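Local structure of glycoside hydrolase family 43 (Halothermothrix orenii, 4QQS) at residues 27-32 against 40-45; 17-22 against 73-78; 176-181 against 234-239; 182-187 against 208-213. The protein hydrolyses glycosidic bonds as a thermostable five-bladed beta-propeller enzyme with alpha-L-arabinofuranosidase activity, and probably takes part in breaking down plant polysaccharides such as xylan. All coordinates share one frame; numbering follows the deposited sequence. Where two conformers were deposited one is given.

Interaction 1 of 4, residues 27-32 against 40-45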
loop_
_atom_site.group_PDB
_atom_site.type_symbol
_atom_site.label_atom_id
_atom_site.label_comp_id
_atom_site.label_asym_id
_atom_site.label_seq_id
_atom_site.Cartn_x
_atom_site.Cartn_y
_atom_site.Cartn_z
ATOM N N TYR A 27 0.500 16.627 -3.480
ATOM C CA TYR A 27 0.652 15.202 -3.258
ATOM C C TYR A 27 1.559 14.954 -2.079
ATOM O O TYR A 27 2.600 15.586 -1.941
ATOM C CB TYR A 27 1.241 14.537 -4.494
ATOM C CG TYR A 27 0.374 14.660 -5.719
ATOM C CD1 TYR A 27 0.489 15.746 -6.569
ATOM C CD2 TYR A 27 -0.576 13.696 -6.013
ATOM C CE1 TYR A 27 -0.305 15.865 -7.695
ATOM C CE2 TYR A 27 -1.372 13.787 -7.140
ATOM C CZ TYR A 27 -1.238 14.885 -7.977
ATOM O OH TYR A 27 -2.001 15.023 -9.118
ATOM N N TYR A 28 1.154 13.989 -1.263
ATOM C CA TYR A 28 1.883 13.604 -0.060
ATOM C C TYR A 28 2.173 12.121 -0.137
ATOM O O TYR A 28 1.253 11.312 -0.255
ATOM C CB TYR A 28 1.070 13.930 1.197
ATOM C CG TYR A 28 0.742 15.396 1.246
ATOM C CD1 TYR A 28 1.645 16.303 1.776
ATOM C CD2 TYR A 28 -0.443 15.890 0.714
ATOM C CE1 TYR A 28 1.370 17.652 1.803
ATOM C CE2 TYR A 28 -0.727 17.242 0.722
ATOM C CZ TYR A 28 0.182 18.125 1.272
ATOM O OH TYR A 28 -0.108 19.481 1.291
ATOM N N LEU A 29 3.459 11.790 -0.123
ATOM C CA LEU A 29 3.934 10.428 -0.159
ATOM C C LEU A 29 4.397 10.028 1.225
ATOM O O LEU A 29 5.218 10.711 1.823
ATOM C CB LEU A 29 5.108 10.337 -1.137
ATOM C CG LEU A 29 6.039 9.121 -1.026
ATOM C CD1 LEU A 29 5.316 7.948 -1.559
ATOM C CD2 LEU A 29 7.334 9.321 -1.771
ATOM N N TYR A 30 3.870 8.914 1.720
ATOM C CA TYR A 30 4.257 8.324 2.991
ATOM C C TYR A 30 4.789 6.939 2.668
ATOM O O TYR A 30 4.236 6.263 1.811
ATOM C CB TYR A 30 3.051 8.211 3.933
ATOM C CG TYR A 30 2.251 9.486 4.089
ATOM C CD1 TYR A 30 1.262 9.819 3.178
ATOM C CD2 TYR A 30 2.487 10.362 5.136
ATOM C CE1 TYR A 30 0.526 10.972 3.301
ATOM C CE2 TYR A 30 1.745 11.529 5.269
ATOM C CZ TYR A 30 0.766 11.824 4.338
ATOM O OH TYR A 30 0.007 12.966 4.417
ATOM N N ALA A 31 5.837 6.489 3.343
ATOM C CA ALA A 31 6.439 5.206 3.014
ATOM C C ALA A 31 7.085 4.574 4.221
ATOM O O ALA A 31 7.459 5.259 5.178
ATOM C CB ALA A 31 7.483 5.367 1.901
ATOM N N THR A 32 7.233 3.255 4.169
ATOM C CA THR A 32 8.181 2.565 5.041
ATOM C C THR A 32 9.540 3.230 4.830
ATOM O O THR A 32 9.989 3.397 3.697
ATOM C CB THR A 32 8.246 1.078 4.691
ATOM O OG1 THR A 32 6.932 0.532 4.797
ATOM C CG2 THR A 32 9.191 0.341 5.606
ATOM N N LYS A 40 8.421 8.921 7.251
ATOM C CA LYS A 40 8.682 10.132 6.503
ATOM C C LYS A 40 7.545 10.443 5.543
ATOM O O LYS A 40 6.807 9.562 5.089
ATOM C CB LYS A 40 9.983 9.986 5.714
ATOM C CG LYS A 40 11.222 9.951 6.590
ATOM C CD LYS A 40 12.485 9.664 5.809
ATOM C CE LYS A 40 13.715 9.899 6.673
ATOM N NZ LYS A 40 14.969 9.421 6.042
ATOM N N VAL A 41 7.436 11.728 5.234
ATOM C CA VAL A 41 6.528 12.251 4.226
ATOM C C VAL A 41 7.315 13.129 3.252
ATOM O O VAL A 41 8.209 13.871 3.657
ATOM C CB VAL A 41 5.334 13.013 4.860
ATOM C CG1 VAL A 41 5.801 14.181 5.723
ATOM C CG2 VAL A 41 4.331 13.450 3.798
ATOM N N TRP A 42 6.981 12.992 1.969
ATOM C CA TRP A 42 7.516 13.820 0.903
ATOM C C TRP A 42 6.339 14.516 0.225
ATOM O O TRP A 42 5.229 13.975 0.158
ATOM C CB TRP A 42 8.260 12.984 -0.138
ATOM C CG TRP A 42 9.477 12.234 0.322
ATOM C CD1 TRP A 42 10.773 12.568 0.055
ATOM C CD2 TRP A 42 9.534 11.017 1.091
ATOM N NE1 TRP A 42 11.625 11.640 0.593
ATOM C CE2 TRP A 42 10.897 10.678 1.234
ATOM C CE3 TRP A 42 8.570 10.166 1.647
ATOM C CZ2 TRP A 42 11.321 9.546 1.918
ATOM C CZ3 TRP A 42 9.004 9.035 2.321
ATOM C CH2 TRP A 42 10.361 8.739 2.449
ATOM N N GLU A 43 6.591 15.706 -0.308
ATOM C CA GLU A 43 5.559 16.481 -0.971
ATOM C C GLU A 43 5.940 16.760 -2.424
ATOM O O GLU A 43 7.122 16.950 -2.745
ATOM C CB GLU A 43 5.338 17.796 -0.227
ATOM C CG GLU A 43 4.145 18.584 -0.728
ATOM C CD GLU A 43 3.983 19.922 -0.039
ATOM O OE1 GLU A 43 4.139 19.981 1.192
ATOM O OE2 GLU A 43 3.695 20.916 -0.737
ATOM N N SER A 44 4.933 16.817 -3.300
ATOM C CA SER A 44 5.127 17.147 -4.711
ATOM C C SER A 44 3.918 17.894 -5.250
ATOM O O SER A 44 2.794 17.628 -4.846
ATOM C CB SER A 44 5.283 15.855 -5.513
ATOM O OG SER A 44 5.357 16.101 -6.904
ATOM N N PRO A 45 4.130 18.784 -6.229
ATOM C CA PRO A 45 2.991 19.405 -6.913
ATOM C C PRO A 45 2.568 18.618 -8.152
ATOM O O PRO A 45 1.522 18.916 -8.741
ATOM C CB PRO A 45 3.555 20.764 -7.335
ATOM C CG PRO A 45 4.980 20.475 -7.624
ATOM C CD PRO A 45 5.397 19.442 -6.584
HETATM O O HOH W 1 1.825 21.145 2.253
#

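Interaction 2 of 4, residues 17-22 against 73-78. With NA (sodium ion), chain D.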
loop_
_atom_site.group_PDB
_atom_site.type_symbol
_atom_site.label_atom_id
_atom_site.label_comp_id
_atom_site.label_asym_id
_atom_site.label_seq_id
_atom_site.Cartn_x
_atom_site.Cartn_y
_atom_site.Cartn_z
ATOM N N ASP A 17 6.916 0.616 0.012
ATOM C CA ASP A 17 5.492 0.709 0.280
ATOM C C ASP A 17 4.987 2.151 0.127
ATOM O O ASP A 17 4.451 2.749 1.056
ATOM C CB ASP A 17 5.179 0.133 1.664
ATOM C CG ASP A 17 5.889 -1.193 1.921
ATOM O OD1 ASP A 17 6.413 -1.372 3.050
ATOM O OD2 ASP A 17 5.925 -2.039 1.009
ATOM N N PRO A 18 5.162 2.729 -1.062
ATOM C CA PRO A 18 4.830 4.149 -1.230
ATOM C C PRO A 18 3.336 4.418 -1.345
ATOM O O PRO A 18 2.692 3.919 -2.260
ATOM C CB PRO A 18 5.533 4.502 -2.539
ATOM C CG PRO A 18 5.523 3.234 -3.316
ATOM C CD PRO A 18 5.779 2.174 -2.279
ATOM N N TYR A 19 2.820 5.245 -0.452
ATOM C CA TYR A 19 1.410 5.599 -0.456
ATOM C C TYR A 19 1.292 7.083 -0.751
ATOM O O TYR A 19 1.833 7.884 -0.007
ATOM C CB TYR A 19 0.775 5.278 0.900
ATOM C CG TYR A 19 -0.692 5.618 0.902
ATOM C CD1 TYR A 19 -1.103 6.916 1.127
ATOM C CD2 TYR A 19 -1.652 4.670 0.635
ATOM C CE1 TYR A 19 -2.419 7.270 1.107
ATOM C CE2 TYR A 19 -3.007 5.016 0.632
ATOM C CZ TYR A 19 -3.367 6.329 0.867
ATOM O OH TYR A 19 -4.680 6.733 0.873
ATOM N N VAL A 20 0.557 7.453 -1.800
ATOM C CA VAL A 20 0.353 8.851 -2.142
ATOM C C VAL A 20 -1.086 9.250 -1.943
ATOM O O VAL A 20 -1.993 8.590 -2.448
ATOM C CB VAL A 20 0.793 9.172 -3.575
ATOM C CG1 VAL A 20 0.409 10.598 -3.962
ATOM C CG2 VAL A 20 2.286 8.950 -3.712
ATOM N N LEU A 21 -1.271 10.360 -1.236
ATOM C CA LEU A 21 -2.555 11.034 -1.134
ATOM C C LEU A 21 -2.475 12.392 -1.808
ATOM O O LEU A 21 -1.567 13.173 -1.570
ATOM C CB LEU A 21 -2.957 11.228 0.324
ATOM C CG LEU A 21 -4.341 11.861 0.508
ATOM C CD1 LEU A 21 -5.464 10.995 -0.099
ATOM C CD2 LEU A 21 -4.602 12.121 1.971
ATOM N N LYS A 22 -3.436 12.658 -2.680
ATOM C CA LYS A 22 -3.622 13.992 -3.251
ATOM C C LYS A 22 -4.605 14.774 -2.397
ATOM O O LYS A 22 -5.686 14.277 -2.100
ATOM C CB LYS A 22 -4.143 13.892 -4.683
ATOM C CG LYS A 22 -4.162 15.236 -5.395
ATOM C CD LYS A 22 -4.702 15.147 -6.795
ATOM C CE LYS A 22 -4.654 16.499 -7.461
ATOM N NZ LYS A 22 -5.227 16.475 -8.837
ATOM N N ALA A 73 4.552 0.529 6.283
ATOM C CA ALA A 73 3.432 0.674 5.341
ATOM C C ALA A 73 2.310 1.589 5.827
ATOM O O ALA A 73 1.173 1.153 6.037
ATOM C CB ALA A 73 2.911 -0.697 4.913
ATOM N N PRO A 74 2.623 2.882 5.952
ATOM C CA PRO A 74 1.634 3.870 6.366
ATOM C C PRO A 74 0.691 4.218 5.224
ATOM O O PRO A 74 1.121 4.278 4.068
ATOM C CB PRO A 74 2.498 5.079 6.713
ATOM C CG PRO A 74 3.627 4.992 5.746
ATOM C CD PRO A 74 3.917 3.501 5.627
ATOM N N GLU A 75 -0.566 4.480 5.543
ATOM C CA GLU A 75 -1.512 4.983 4.552
ATOM C C GLU A 75 -2.332 6.072 5.200
ATOM O O GLU A 75 -2.666 5.974 6.379
ATOM C CB GLU A 75 -2.433 3.894 4.055
ATOM C CG GLU A 75 -1.745 2.769 3.348
ATOM C CD GLU A 75 -2.713 2.020 2.412
ATOM O OE1 GLU A 75 -3.878 2.432 2.265
ATOM O OE2 GLU A 75 -2.321 1.006 1.820
ATOM N N VAL A 76 -2.651 7.102 4.423
ATOM C CA VAL A 76 -3.339 8.277 4.928
ATOM C C VAL A 76 -4.557 8.622 4.075
ATOM O O VAL A 76 -4.441 8.762 2.860
ATOM C CB VAL A 76 -2.373 9.476 4.968
ATOM C CG1 VAL A 76 -3.073 10.722 5.471
ATOM C CG2 VAL A 76 -1.166 9.159 5.845
ATOM N N ILE A 77 -5.712 8.755 4.727
ATOM C CA ILE A 77 -6.936 9.205 4.069
ATOM C C ILE A 77 -7.397 10.534 4.653
ATOM O O ILE A 77 -7.051 10.878 5.775
ATOM C CB ILE A 77 -8.090 8.169 4.182
ATOM C CG1 ILE A 77 -8.526 7.950 5.633
ATOM C CG2 ILE A 77 -7.664 6.859 3.537
ATOM C CD1 ILE A 77 -9.760 7.078 5.787
ATOM N N PHE A 78 -8.159 11.277 3.860
ATOM C CA PHE A 78 -8.841 12.475 4.328
ATOM C C PHE A 78 -10.309 12.112 4.525
ATOM O O PHE A 78 -11.004 11.796 3.558
ATOM C CB PHE A 78 -8.679 13.600 3.318
ATOM C CG PHE A 78 -9.277 14.896 3.763
ATOM C CD1 PHE A 78 -8.690 15.629 4.771
ATOM C CD2 PHE A 78 -10.428 15.386 3.166
ATOM C CE1 PHE A 78 -9.240 16.823 5.175
ATOM C CE2 PHE A 78 -10.976 16.581 3.573
ATOM C CZ PHE A 78 -10.377 17.291 4.578
HETATM NA NA NA D . -0.668 -0.192 1.385
HETATM O O HOH W 2 2.311 2.189 2.701
HETATM O O HOH W 3 -0.372 -0.334 3.609
HETATM O O HOH W 4 -0.629 -1.062 -1.066
HETATM O O HOH W 5 0.371 1.640 0.915
HETATM O O HOH W 6 -1.932 -2.115 1.968
#

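Interaction 3 of 4, residues 176-181 against 234-239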
loop_
_atom_site.group_PDB
_atom_site.type_symbol
_atom_site.label_atom_id
_atom_site.label_comp_id
_atom_site.label_asym_id
_atom_site.label_seq_id
_atom_site.Cartn_x
_atom_site.Cartn_y
_atom_site.Cartn_z
ATOM N N LEU A 176 -12.234 -13.394 4.721
ATOM C CA LEU A 176 -11.098 -13.632 3.845
ATOM C C LEU A 176 -11.411 -13.070 2.466
ATOM O O LEU A 176 -12.444 -13.398 1.888
ATOM C CB LEU A 176 -10.799 -15.134 3.762
ATOM C CG LEU A 176 -9.652 -15.514 2.837
ATOM C CD1 LEU A 176 -8.320 -14.908 3.283
ATOM C CD2 LEU A 176 -9.556 -17.034 2.745
ATOM N N ALA A 177 -10.531 -12.214 1.963
ATOM C CA ALA A 177 -10.684 -11.650 0.627
ATOM C C ALA A 177 -9.920 -12.497 -0.379
ATOM O O ALA A 177 -10.531 -13.145 -1.229
ATOM C CB ALA A 177 -10.240 -10.202 0.592
ATOM N N ILE A 178 -8.593 -12.540 -0.253
ATOM C CA ILE A 178 -7.747 -13.311 -1.154
ATOM C C ILE A 178 -6.564 -13.883 -0.398
ATOM O O ILE A 178 -6.118 -13.342 0.612
ATOM C CB ILE A 178 -7.249 -12.501 -2.370
ATOM C CG1 ILE A 178 -6.454 -11.271 -1.945
ATOM C CG2 ILE A 178 -8.403 -12.130 -3.278
ATOM C CD1 ILE A 178 -5.758 -10.557 -3.108
ATOM N N GLN A 179 -6.049 -14.990 -0.921
ATOM C CA GLN A 179 -4.809 -15.580 -0.444
ATOM C C GLN A 179 -4.116 -16.202 -1.646
ATOM O O GLN A 179 -4.757 -16.471 -2.666
ATOM C CB GLN A 179 -5.064 -16.636 0.631
ATOM C CG GLN A 179 -5.792 -17.852 0.110
ATOM C CD GLN A 179 -6.099 -18.853 1.189
ATOM O OE1 GLN A 179 -5.417 -18.918 2.206
ATOM N NE2 GLN A 179 -7.147 -19.633 0.981
ATOM N N PRO A 180 -2.802 -16.454 -1.552
ATOM C CA PRO A 180 -2.094 -17.045 -2.686
ATOM C C PRO A 180 -2.825 -18.248 -3.274
ATOM O O PRO A 180 -3.187 -19.189 -2.556
ATOM C CB PRO A 180 -0.732 -17.401 -2.081
ATOM C CG PRO A 180 -0.518 -16.280 -1.098
ATOM C CD PRO A 180 -1.872 -16.046 -0.481
ATOM N N SER A 181 -3.026 -18.207 -4.589
ATOM C CA SER A 181 -3.879 -19.176 -5.257
ATOM C C SER A 181 -3.527 -19.376 -6.729
ATOM O O SER A 181 -3.724 -20.471 -7.246
ATOM C CB SER A 181 -5.355 -18.783 -5.103
ATOM O OG SER A 181 -5.624 -17.562 -5.749
ATOM N N TRP A 234 -14.033 -11.935 -4.045
ATOM C CA TRP A 234 -12.968 -11.338 -4.821
ATOM C C TRP A 234 -12.381 -12.365 -5.772
ATOM O O TRP A 234 -11.876 -13.393 -5.326
ATOM C CB TRP A 234 -11.885 -10.821 -3.869
ATOM C CG TRP A 234 -12.298 -9.563 -3.153
ATOM C CD1 TRP A 234 -12.846 -9.430 -1.901
ATOM C CD2 TRP A 234 -12.205 -8.245 -3.689
ATOM N NE1 TRP A 234 -13.093 -8.099 -1.642
ATOM C CE2 TRP A 234 -12.712 -7.352 -2.728
ATOM C CE3 TRP A 234 -11.773 -7.740 -4.913
ATOM C CZ2 TRP A 234 -12.754 -5.976 -2.950
ATOM C CZ3 TRP A 234 -11.832 -6.376 -5.139
ATOM C CH2 TRP A 234 -12.301 -5.513 -4.162
ATOM N N ILE A 235 -12.462 -12.083 -7.076
ATOM C CA ILE A 235 -12.049 -13.015 -8.122
ATOM C C ILE A 235 -10.838 -12.430 -8.843
ATOM O O ILE A 235 -10.901 -11.336 -9.411
ATOM C CB ILE A 235 -13.182 -13.288 -9.126
ATOM C CG1 ILE A 235 -14.451 -13.811 -8.417
ATOM C CG2 ILE A 235 -12.699 -14.252 -10.194
ATOM C CD1 ILE A 235 -14.272 -15.099 -7.625
ATOM N N LYS A 236 -9.726 -13.148 -8.805
ATOM C CA LYS A 236 -8.485 -12.645 -9.380
ATOM C C LYS A 236 -8.546 -12.583 -10.900
ATOM O O LYS A 236 -9.143 -13.423 -11.567
ATOM C CB LYS A 236 -7.301 -13.494 -8.931
ATOM C CG LYS A 236 -6.933 -13.215 -7.504
ATOM C CD LYS A 236 -5.920 -14.179 -6.925
ATOM C CE LYS A 236 -5.577 -13.787 -5.498
ATOM N NZ LYS A 236 -4.635 -14.708 -4.871
ATOM N N TYR A 237 -7.890 -11.571 -11.445
ATOM C CA TYR A 237 -7.717 -11.432 -12.887
ATOM C C TYR A 237 -6.870 -12.584 -13.431
ATOM O O TYR A 237 -5.754 -12.846 -12.961
ATOM C CB TYR A 237 -7.057 -10.081 -13.187
ATOM C CG TYR A 237 -6.706 -9.879 -14.641
ATOM C CD1 TYR A 237 -7.631 -10.121 -15.641
ATOM C CD2 TYR A 237 -5.438 -9.451 -15.007
ATOM C CE1 TYR A 237 -7.301 -9.953 -16.972
ATOM C CE2 TYR A 237 -5.101 -9.257 -16.346
ATOM C CZ TYR A 237 -6.039 -9.510 -17.323
ATOM O OH TYR A 237 -5.724 -9.350 -18.650
ATOM N N SER A 238 -7.372 -13.246 -14.463
ATOM C CA SER A 238 -6.682 -14.397 -15.020
ATOM C C SER A 238 -5.323 -14.048 -15.620
ATOM O O SER A 238 -4.432 -14.898 -15.686
ATOM C CB SER A 238 -7.549 -15.044 -16.085
ATOM O OG SER A 238 -7.667 -14.175 -17.205
ATOM N N GLY A 239 -5.160 -12.797 -16.056
ATOM C CA GLY A 239 -3.937 -12.343 -16.686
ATOM C C GLY A 239 -2.914 -11.733 -15.748
ATOM O O GLY A 239 -1.964 -11.116 -16.210
HETATM O O HOH W 7 -13.291 -13.439 -1.684
#

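Interaction 4 of 4, residues 182-187 against 208-213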
loop_
_atom_site.group_PDB
_atom_site.type_symbol
_atom_site.label_atom_id
_atom_site.label_comp_id
_atom_site.label_asym_id
_atom_site.label_seq_id
_atom_site.Cartn_x
_atom_site.Cartn_y
_atom_site.Cartn_z
ATOM N N GLN A 182 -3.010 -18.359 -7.403
ATOM C CA GLN A 182 -2.670 -18.450 -8.821
ATOM C C GLN A 182 -1.216 -18.868 -8.989
ATOM O O GLN A 182 -0.377 -18.583 -8.136
ATOM C CB GLN A 182 -2.884 -17.091 -9.506
ATOM C CG GLN A 182 -4.316 -16.615 -9.522
ATOM C CD GLN A 182 -4.465 -15.288 -10.231
ATOM O OE1 GLN A 182 -3.904 -14.284 -9.811
ATOM N NE2 GLN A 182 -5.185 -15.288 -11.333
ATOM N N ASP A 183 -0.914 -19.505 -10.111
ATOM C CA ASP A 183 0.430 -20.010 -10.346
ATOM C C ASP A 183 1.506 -18.939 -10.211
ATOM O O ASP A 183 2.574 -19.229 -9.688
ATOM C CB ASP A 183 0.535 -20.687 -11.716
ATOM C CG ASP A 183 -0.212 -21.961 -11.767
ATOM O OD1 ASP A 183 0.351 -22.968 -11.294
ATOM O OD2 ASP A 183 -1.365 -21.939 -12.250
ATOM N N TRP A 184 1.243 -17.722 -10.686
ATOM C CA TRP A 184 2.270 -16.673 -10.644
ATOM C C TRP A 184 2.637 -16.247 -9.217
ATOM O O TRP A 184 3.631 -15.554 -9.040
ATOM C CB TRP A 184 1.849 -15.428 -11.465
ATOM C CG TRP A 184 0.830 -14.582 -10.788
ATOM C CD1 TRP A 184 -0.524 -14.802 -10.769
ATOM C CD2 TRP A 184 1.043 -13.404 -9.995
ATOM N NE1 TRP A 184 -1.157 -13.846 -10.021
ATOM C CE2 TRP A 184 -0.222 -12.977 -9.532
ATOM C CE3 TRP A 184 2.171 -12.672 -9.615
ATOM C CZ2 TRP A 184 -0.386 -11.838 -8.753
ATOM C CZ3 TRP A 184 1.992 -11.558 -8.818
ATOM C CH2 TRP A 184 0.731 -11.150 -8.404
ATOM N N GLU A 185 1.838 -16.662 -8.231
ATOM C CA GLU A 185 1.980 -16.212 -6.842
ATOM C C GLU A 185 2.810 -17.148 -5.979
ATOM O O GLU A 185 2.743 -17.071 -4.756
ATOM C CB GLU A 185 0.605 -16.058 -6.196
ATOM C CG GLU A 185 -0.270 -15.100 -6.953
ATOM C CD GLU A 185 -1.660 -14.968 -6.371
ATOM O OE1 GLU A 185 -2.409 -15.952 -6.191
ATOM O OE2 GLU A 185 -2.038 -13.840 -6.058
ATOM N N GLY A 186 3.584 -18.038 -6.583
ATOM C CA GLY A 186 4.519 -18.845 -5.815
ATOM C C GLY A 186 3.855 -19.866 -4.921
ATOM O O GLY A 186 4.270 -20.082 -3.780
ATOM N N ILE A 187 2.844 -20.528 -5.461
ATOM C CA ILE A 187 2.015 -21.418 -4.672
ATOM C C ILE A 187 2.650 -22.778 -4.382
ATOM O O ILE A 187 2.029 -23.599 -3.712
ATOM C CB ILE A 187 0.627 -21.590 -5.311
ATOM C CG1 ILE A 187 0.750 -22.034 -6.781
ATOM C CG2 ILE A 187 -0.158 -20.295 -5.164
ATOM C CD1 ILE A 187 -0.540 -22.476 -7.424
ATOM N N MET A 208 -9.161 -4.635 -6.404
ATOM C CA MET A 208 -8.145 -4.685 -5.363
ATOM C C MET A 208 -6.825 -5.046 -6.015
ATOM O O MET A 208 -6.643 -6.168 -6.490
ATOM C CB MET A 208 -8.466 -5.767 -4.328
ATOM C CG MET A 208 -7.423 -5.816 -3.198
ATOM S SD MET A 208 -7.458 -7.308 -2.231
ATOM C CE MET A 208 -9.115 -7.154 -1.583
ATOM N N MET A 209 -5.919 -4.088 -6.055
ATOM C CA MET A 209 -4.543 -4.347 -6.426
ATOM C C MET A 209 -3.824 -4.927 -5.205
ATOM O O MET A 209 -4.141 -4.575 -4.065
ATOM C CB MET A 209 -3.897 -3.045 -6.895
ATOM C CG MET A 209 -4.585 -2.492 -8.113
ATOM S SD MET A 209 -4.060 -0.857 -8.607
ATOM C CE MET A 209 -2.549 -1.334 -9.455
ATOM N N TYR A 210 -2.847 -5.795 -5.444
ATOM C CA TYR A 210 -2.128 -6.433 -4.345
ATOM C C TYR A 210 -0.812 -6.949 -4.907
ATOM O O TYR A 210 -0.632 -7.044 -6.124
ATOM C CB TYR A 210 -2.952 -7.577 -3.711
ATOM C CG TYR A 210 -3.130 -8.740 -4.648
ATOM C CD1 TYR A 210 -4.154 -8.777 -5.580
ATOM C CD2 TYR A 210 -2.232 -9.802 -4.640
ATOM C CE1 TYR A 210 -4.271 -9.826 -6.467
ATOM C CE2 TYR A 210 -2.347 -10.847 -5.530
ATOM C CZ TYR A 210 -3.373 -10.864 -6.438
ATOM O OH TYR A 210 -3.543 -11.900 -7.334
ATOM N N SER A 211 0.091 -7.311 -4.002
ATOM C CA SER A 211 1.393 -7.838 -4.372
ATOM C C SER A 211 1.564 -9.276 -3.910
ATOM O O SER A 211 0.993 -9.694 -2.888
ATOM C CB SER A 211 2.492 -6.978 -3.754
ATOM O OG SER A 211 2.417 -5.645 -4.245
ATOM N N ALA A 212 2.353 -10.039 -4.660
ATOM C CA ALA A 212 2.639 -11.423 -4.311
ATOM C C ALA A 212 4.109 -11.730 -4.577
ATOM O O ALA A 212 4.806 -10.951 -5.231
ATOM C CB ALA A 212 1.743 -12.388 -5.103
ATOM N N ASN A 213 4.528 -12.907 -4.107
ATOM C CA ASN A 213 5.924 -13.327 -4.051
ATOM C C ASN A 213 6.681 -12.547 -2.989
ATOM O O ASN A 213 6.088 -11.732 -2.280
ATOM C CB ASN A 213 6.576 -13.320 -5.437
ATOM C CG ASN A 213 5.821 -14.214 -6.396
ATOM O OD1 ASN A 213 5.741 -15.426 -6.182
ATOM N ND2 ASN A 213 5.207 -13.634 -7.407
HETATM O O HOH W 8 3.940 -15.619 -2.794
#

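Interaction 1 of 4, residues 27-32 against 40-45
Val-41 and Tyr-30 are a non-hydrogen-bonded pair of the antiparallel hairpin of strands 26-32 and 38-44, side by side on one face, and their fit is that of a knob on a flat plate: methyl CG2 of Val-41 sits over one face of the Tyr-30 ring, 4.0 Å from its centroid, in a CH-pi contact. The same methyl reaches CB of Tyr-28, and so fills the dip between the two tyrosines. Further along this face the ring of Tyr-28 runs beside the extended chain of Glu-43, whose OE1 approaches CE1 of the ring at 3.7 Å. On the reverse face the leucine Leu-29 lays CD2 against the indole of Trp-42 at CE3, 3.7 Å away, while CB of Ala-31 comes obliquely to the neighbouring ring atom CZ3. With CG of Trp-42 anti to the carbonyl carbon (chi1 -63°), the indole turns its CE3 edge to Leu-29 O. Two pairs of backbone bonds set this register, among them Leu-29 N to Trp-42 O at 2.8 Å and nearly straight. One water links Tyr-28 OH (2.7 Å) to Glu-43 OE1. Since Lys-53 and Arg-26 form salt bridges with that carboxylate, Glu-43 is probably ionised, its charge balanced by the two cations, while the opposite face meets through apolar contacts.

Interaction 2 of 4, residues 17-22 against 73-78
Tyr-19 lies with one ring face against Glu-75, whose CB stands over it, 3.8 Å from the ring centroid, in a CH-pi contact. The two residues belong to the innermost strands of successive blades of the five-bladed beta-propeller, running almost parallel (7° apart) but joined by side chains and water instead of a backbone ladder. The ring, with CG anti to the backbone N (chi1 -179°), reaches across the gap and its OH donates to Val-76 O at 2.8 Å, from above the carbonyl plane. Leu-21 packs CD2 beside the same carbonyl and against CG1 of Val-76. Nearer the active site, water 2 donates to both Asp-17 O and Pro-74 O, while CB of Ala-73 touches the side chain of Asp-17, the predicted proton acceptor. Glu-75 divides its carboxylate: OE1 is hydrogen-bonded to His-128 ND1 and lies 3.2 Å from CE2 of Tyr-19. The sodium ion is bound by four waters, His-256 and, at 2.1 Å, OE2 of Glu-75.

Interaction 3 of 4, residues 176-181 against 234-239
Lys-236 reaches across to the turn at Gln-179 to Ser-181 and gives its ammonium group, NZ, to two acceptors there: Gln-179 O at 2.8 Å, approached from above the carbonyl plane, and Ser-181 OG at 3.1 Å. NZ itself has two further partners beyond the two segments, a salt bridge to Glu-185 OE1 and a hydrogen bond to Asn-194 OD1. Beyond a CG that lies anti to the carbonyl carbon (chi1 -75°) the chain is fully extended, which carries NZ past Ile-178. On the way CE rests 3.8 Å from CB of Ile-178. The isoleucine's CG2 meets CB of Trp-234, the two side chains crossing at a slant, and CB of Ala-177 touches the indole at CD1, 3.7 Å away. A water donates to Ala-177 O and accepts from Trp-234 N. Ala-177 and Ile-178 both pair with Ile-158 in a classic beta bulge; strand 235-236 is the outermost strand of the next propeller blade, paired with 221-227, so the contact joins the outer edges of two successive blades. An alanine at Lys-236 is likely to leave Glu-185 without this cationic mate and to free the Gln-179 to Ser-181 turn from its tie to strand 235-236. Farther out, NE1 of Trp-234 is hydrogen-bonded to Pro-230 O, which limits the rotation of the indole.

Interaction 4 of 4, residues 182-187 against 208-213
The loop between strands 175-178 and 191-202, with a 3-10 turn at 183-184, sets Trp-184 and Glu-185 against the end of propeller strand 205-212. The outer ring of Trp-184 brings CH2 to within 3.7 Å of CB of Ala-212, while its CZ2 edge faces Tyr-210 OH at 3.5 Å. Its NE1 bonds to Gln-182 OE1 at 2.8 Å, with the acceptor in the indole plane, which fixes the rotation of the ring. The main-chain O of Trp-184 takes a nearly straight bond from Asn-213 ND2 (3.0 Å, 169°), lying in the plane of the amide. Replacing Trp-184 by an alanine would probably open a gap beside Ala-212 and Tyr-210 and leave Gln-182 OE1 without its indole donor. With CG of Tyr-210 between the backbone N and the carbonyl carbon (chi1 67°), the ring swings toward the loop and its OH donates to Glu-185 OE2 at 2.8 Å from above the carboxylate plane. Glu-185 OE1 accepts from Gln-182 N at 2.8 Å, so the one carboxylate ties the turn to itself and to the strand. A water further joins Glu-185 O to Asn-213 N, the latter bond weak. Strand 205-212 itself runs between strands 191-202 and 221-227, and Asn-194 of the former adds a bond to Glu-185 OE2.

In the fold
The four contacts form two clusters. Interactions 1 and 2 have centres 8 Å apart and share the first blade, strands 16-23 and 26-32 being neighbours there; Thr-32 OG1 joins them, 2.6 Å from Asp-17 OD1 and 2.8 Å from Ala-73 N. Interactions 3 and 4, also 8 Å apart between centres, meet in the salt bridge of Lys-236 NZ with Glu-185 OE1 at 2.9 Å. The catalytic region starts at interaction 2 and extends toward the other pair: the side chain of Asp-17 is about 6 Å from that of the predicted proton donor Glu-195, and the Tyr-210 side chain of interaction 4 about 7 Å from it. The sodium ion held in interaction 2 lies about 9 Å from the Tyr-210 side chain.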